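Local coordinates for protein glyoxalase 3 (Candida albicans, PDB 4LRU) that converts methylglyoxal to D-lactate in a single glutathione-independent step, detoxifying the methylglyoxal that the cell itself produces, at residues P202-T212 / V220-D231. Numbering follows the deposited sequence.
Sequences PEGPWDNFTVT and VNPQSAVKTAED
Strand 210-212, at the edge of the sheet, and helix 225-231 run nearly parallel, their axes 17° apart and 8.8 Å at closest approach, with Thr210 beside Thr228 and Thr212 beside Asp231 as nearest CA pairs and Asn208 beside Ser224 in the loops that precede them. Ahead of the helix, the Asn221 amide reaches into the bend of 202-212: both N-H groups of ND2 are used, one on Pro205 O and one on Asp207 O, each at 2.9 Å with an N-H...O angle of 157°. Both acceptors lie close to the amide plane, evidence that the pair fixes its rotation. At the amide's other end, Ser224 OG donates to Asn221 OD1 at 2.6 Å, from above the carbonyl plane; OG also accepts a nearly straight bond from Phe209 N (3.0 Å), linking the two bends. These loops flank the final strand pair of the DJ-1/PfpI sheet, where 210-213 is the outermost strand, antiparallel to 216-219. The Asn221 side chain lies about 5 Å from that of Cys139, inferred to be an active-site residue, which puts this amide pairing beside the probable catalytic centre. Next to Asn221, Val220 CG2 meets the Phe209 ring at its edge, 3.7 Å from CD2, while Pro202 CG packs on the same methyl. Along the helix, Thr210 OG1 stands between its backbone N and carbonyl carbon (chi1 66°) and donates to Asp231 OD2 at 2.5 Å, nearly along the C-O axis of that oxygen. Lys227 NZ takes the syn lone pair of the same OD2 in a salt bridge, so two donors grip one carboxylate oxygen. Water bridges join Asn208 OD1 to Lys227 N and Thr212 OG1 to Asp231 O.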
loop_
_atom_site.group_PDB
_atom_site.type_symbol
_atom_site.label_atom_id
_atom_site.label_comp_id
_atom_site.label_asym_id
_atom_site.label_seq_id
_atom_site.Cartn_x
_atom_site.Cartn_y
_atom_site.Cartn_z
ATOM N N PRO A 202 -3.077 -5.989 15.579
ATOM C CA PRO A 202 -1.818 -6.410 16.189
ATOM C C PRO A 202 -1.839 -6.141 17.702
ATOM O O PRO A 202 -2.650 -5.349 18.196
ATOM C CB PRO A 202 -0.787 -5.518 15.513
ATOM C CG PRO A 202 -1.555 -4.270 15.209
ATOM C CD PRO A 202 -2.903 -4.767 14.782
ATOM N N GLU A 203 -0.949 -6.783 18.438
ATOM C CA GLU A 203 -0.907 -6.566 19.884
ATOM C C GLU A 203 -0.610 -5.103 20.190
ATOM O O GLU A 203 -1.224 -4.507 21.084
ATOM C CB GLU A 203 0.160 -7.445 20.507
ATOM C CG GLU A 203 -0.139 -8.915 20.348
ATOM C CD GLU A 203 0.387 -9.707 21.513
ATOM O OE1 GLU A 203 -0.423 -10.361 22.200
ATOM O OE2 GLU A 203 1.608 -9.641 21.751
ATOM N N GLY A 204 0.308 -4.526 19.419
ATOM C CA GLY A 204 0.669 -3.125 19.573
ATOM C C GLY A 204 0.773 -2.431 18.235
ATOM O O GLY A 204 0.963 -3.079 17.197
ATOM N N PRO A 205 0.658 -1.096 18.236
ATOM C CA PRO A 205 0.493 -0.362 16.988
ATOM C C PRO A 205 1.727 -0.354 16.087
ATOM O O PRO A 205 1.602 -0.055 14.904
ATOM C CB PRO A 205 0.188 1.069 17.459
ATOM C CG PRO A 205 0.752 1.133 18.837
ATOM C CD PRO A 205 0.467 -0.226 19.407
ATOM N N TRP A 206 2.896 -0.649 16.662
ATOM C CA TRP A 206 4.165 -0.571 15.945
ATOM C C TRP A 206 4.767 -1.945 15.663
ATOM O O TRP A 206 5.928 -2.054 15.240
ATOM C CB TRP A 206 5.157 0.307 16.703
ATOM C CG TRP A 206 4.547 1.590 17.170
ATOM C CD1 TRP A 206 4.448 2.013 18.448
ATOM C CD2 TRP A 206 3.902 2.594 16.361
ATOM N NE1 TRP A 206 3.788 3.214 18.504
ATOM C CE2 TRP A 206 3.464 3.607 17.237
ATOM C CE3 TRP A 206 3.672 2.742 14.988
ATOM C CZ2 TRP A 206 2.784 4.744 16.794
ATOM C CZ3 TRP A 206 3.007 3.886 14.546
ATOM C CH2 TRP A 206 2.566 4.866 15.454
ATOM N N ASP A 207 3.980 -2.986 15.901
ATOM C CA ASP A 207 4.434 -4.365 15.720
ATOM C C ASP A 207 4.687 -4.632 14.237
ATOM O O ASP A 207 3.981 -4.112 13.369
ATOM C CB ASP A 207 3.369 -5.351 16.220
ATOM C CG ASP A 207 3.279 -5.426 17.741
ATOM O OD1 ASP A 207 4.017 -4.707 18.451
ATOM O OD2 ASP A 207 2.432 -6.212 18.227
ATOM N N ASN A 208 5.666 -5.489 13.978
ATOM C CA ASN A 208 5.887 -6.075 12.658
ATOM C C ASN A 208 4.898 -7.232 12.477
ATOM O O ASN A 208 5.080 -8.308 13.049
ATOM C CB ASN A 208 7.321 -6.571 12.589
ATOM C CG ASN A 208 7.672 -7.186 11.253
ATOM O OD1 ASN A 208 6.989 -6.985 10.240
ATOM N ND2 ASN A 208 8.752 -7.956 11.252
ATOM N N PHE A 209 3.792 -6.961 11.788
ATOM C CA PHE A 209 2.668 -7.891 11.771
ATOM C C PHE A 209 1.969 -7.851 10.427
ATOM O O PHE A 209 1.702 -6.777 9.894
ATOM C CB PHE A 209 1.672 -7.547 12.883
ATOM C CG PHE A 209 0.502 -8.494 12.976
ATOM C CD1 PHE A 209 0.683 -9.811 13.374
ATOM C CD2 PHE A 209 -0.777 -8.064 12.654
ATOM C CE1 PHE A 209 -0.395 -10.679 13.446
ATOM C CE2 PHE A 209 -1.855 -8.922 12.743
ATOM C CZ PHE A 209 -1.665 -10.231 13.120
ATOM N N THR A 210 1.692 -9.045 9.909
ATOM C CA THR A 210 0.919 -9.223 8.701
ATOM C C THR A 210 -0.170 -10.277 8.874
ATOM O O THR A 210 -0.118 -11.121 9.784
ATOM C CB THR A 210 1.795 -9.673 7.523
ATOM O OG1 THR A 210 2.308 -10.992 7.790
ATOM C CG2 THR A 210 2.913 -8.696 7.275
ATOM N N VAL A 211 -1.142 -10.211 7.971
ATOM C CA VAL A 211 -2.205 -11.203 7.887
ATOM C C VAL A 211 -2.288 -11.686 6.457
ATOM O O VAL A 211 -2.318 -10.872 5.526
ATOM C CB VAL A 211 -3.552 -10.607 8.312
ATOM C CG1 VAL A 211 -4.688 -11.571 8.006
ATOM C CG2 VAL A 211 -3.529 -10.247 9.795
ATOM N N THR A 212 -2.296 -13.010 6.278
ATOM C CA THR A 212 -2.498 -13.620 4.969
ATOM C C THR A 212 -3.826 -14.350 4.999
ATOM O O THR A 212 -4.073 -15.192 5.898
ATOM C CB THR A 212 -1.362 -14.617 4.644
ATOM O OG1 THR A 212 -0.119 -13.910 4.523
ATOM C CG2 THR A 212 -1.659 -15.350 3.352
ATOM N N VAL A 220 0.609 -3.868 8.932
ATOM C CA VAL A 220 0.042 -2.840 9.811
ATOM C C VAL A 220 0.550 -1.413 9.533
ATOM O O VAL A 220 -0.194 -0.432 9.680
ATOM C CB VAL A 220 0.307 -3.189 11.277
ATOM C CG1 VAL A 220 -0.242 -2.106 12.195
ATOM C CG2 VAL A 220 -0.326 -4.531 11.601
ATOM N N ASN A 221 1.824 -1.289 9.188
ATOM C CA ASN A 221 2.586 -0.066 9.452
ATOM C C ASN A 221 3.920 -0.058 8.708
ATOM O O ASN A 221 4.277 -1.029 8.043
ATOM C CB ASN A 221 2.824 0.085 10.964
ATOM C CG ASN A 221 3.425 -1.169 11.591
ATOM O OD1 ASN A 221 4.160 -1.904 10.926
ATOM N ND2 ASN A 221 3.071 -1.455 12.834
ATOM N N PRO A 222 4.671 1.046 8.810
ATOM C CA PRO A 222 5.961 1.071 8.117
ATOM C C PRO A 222 6.881 -0.062 8.566
ATOM O O PRO A 222 7.628 -0.625 7.755
ATOM C CB PRO A 222 6.536 2.435 8.507
ATOM C CG PRO A 222 5.333 3.294 8.772
ATOM C CD PRO A 222 4.355 2.345 9.432
ATOM N N GLN A 223 6.795 -0.415 9.846
ATOM C CA GLN A 223 7.603 -1.483 10.416
ATOM C C GLN A 223 7.308 -2.842 9.785
ATOM O O GLN A 223 8.130 -3.739 9.866
ATOM C CB GLN A 223 7.359 -1.562 11.928
ATOM C CG GLN A 223 7.847 -0.333 12.678
ATOM C CD GLN A 223 6.821 0.795 12.759
ATOM O OE1 GLN A 223 5.805 0.796 12.073
ATOM N NE2 GLN A 223 7.086 1.755 13.638
ATOM N N SER A 224 6.136 -2.985 9.163
ATOM C CA SER A 224 5.689 -4.267 8.601
ATOM C C SER A 224 5.878 -4.394 7.100
ATOM O O SER A 224 5.496 -5.407 6.518
ATOM C CB SER A 224 4.206 -4.496 8.901
ATOM O OG SER A 224 3.953 -4.416 10.295
ATOM N N ALA A 225 6.431 -3.372 6.457
ATOM C CA ALA A 225 6.450 -3.337 5.006
ATOM C C ALA A 225 7.294 -4.454 4.394
ATOM O O ALA A 225 6.876 -5.082 3.415
ATOM C CB ALA A 225 6.904 -1.971 4.507
ATOM N N VAL A 226 8.485 -4.700 4.945
ATOM C CA VAL A 226 9.312 -5.792 4.465
ATOM C C VAL A 226 8.540 -7.106 4.573
ATOM O O VAL A 226 8.442 -7.865 3.603
ATOM C CB VAL A 226 10.661 -5.894 5.209
ATOM C CG1 VAL A 226 11.356 -7.193 4.856
ATOM C CG2 VAL A 226 11.564 -4.728 4.860
ATOM N N LYS A 227 7.980 -7.377 5.746
ATOM C CA LYS A 227 7.327 -8.656 5.981
ATOM C C LYS A 227 6.119 -8.794 5.064
ATOM O O LYS A 227 5.824 -9.886 4.602
ATOM C CB LYS A 227 6.906 -8.785 7.449
ATOM C CG LYS A 227 6.505 -10.205 7.847
ATOM C CD LYS A 227 6.117 -10.284 9.316
ATOM C CE LYS A 227 5.933 -11.734 9.774
ATOM N NZ LYS A 227 4.744 -12.379 9.142
ATOM N N THR A 228 5.414 -7.691 4.799
ATOM C CA THR A 228 4.244 -7.750 3.918
ATOM C C THR A 228 4.682 -8.215 2.530
ATOM O O THR A 228 4.083 -9.126 1.959
ATOM C CB THR A 228 3.503 -6.405 3.809
ATOM O OG1 THR A 228 3.182 -5.910 5.118
ATOM C CG2 THR A 228 2.214 -6.575 3.033
ATOM N N ALA A 229 5.751 -7.623 2.008
ATOM C CA ALA A 229 6.300 -8.041 0.721
ATOM C C ALA A 229 6.777 -9.489 0.723
ATOM O O ALA A 229 6.512 -10.237 -0.221
ATOM C CB ALA A 229 7.422 -7.117 0.296
ATOM N N GLU A 230 7.476 -9.895 1.780
ATOM C CA GLU A 230 7.946 -11.267 1.877
ATOM C C GLU A 230 6.757 -12.211 1.915
ATOM O O GLU A 230 6.793 -13.280 1.305
ATOM C CB GLU A 230 8.820 -11.464 3.124
ATOM C CG GLU A 230 10.131 -10.695 3.090
ATOM C CD GLU A 230 10.940 -10.885 4.372
ATOM O OE1 GLU A 230 10.318 -11.179 5.420
ATOM O OE2 GLU A 230 12.189 -10.738 4.335
ATOM N N ASP A 231 5.703 -11.834 2.630
ATOM C CA ASP A 231 4.539 -12.720 2.768
ATOM C C ASP A 231 3.672 -12.717 1.488
ATOM O O ASP A 231 2.954 -13.683 1.215
ATOM C CB ASP A 231 3.725 -12.309 3.992
ATOM C CG ASP A 231 4.397 -12.720 5.313
ATOM O OD1 ASP A 231 5.300 -13.588 5.295
ATOM O OD2 ASP A 231 4.003 -12.184 6.366
HETATM O O HOH W 1 8.724 -6.017 8.208
HETATM O O HOH W 2 2.517 -11.605 11.129
HETATM O O HOH W 3 1.868 -15.333 3.083
#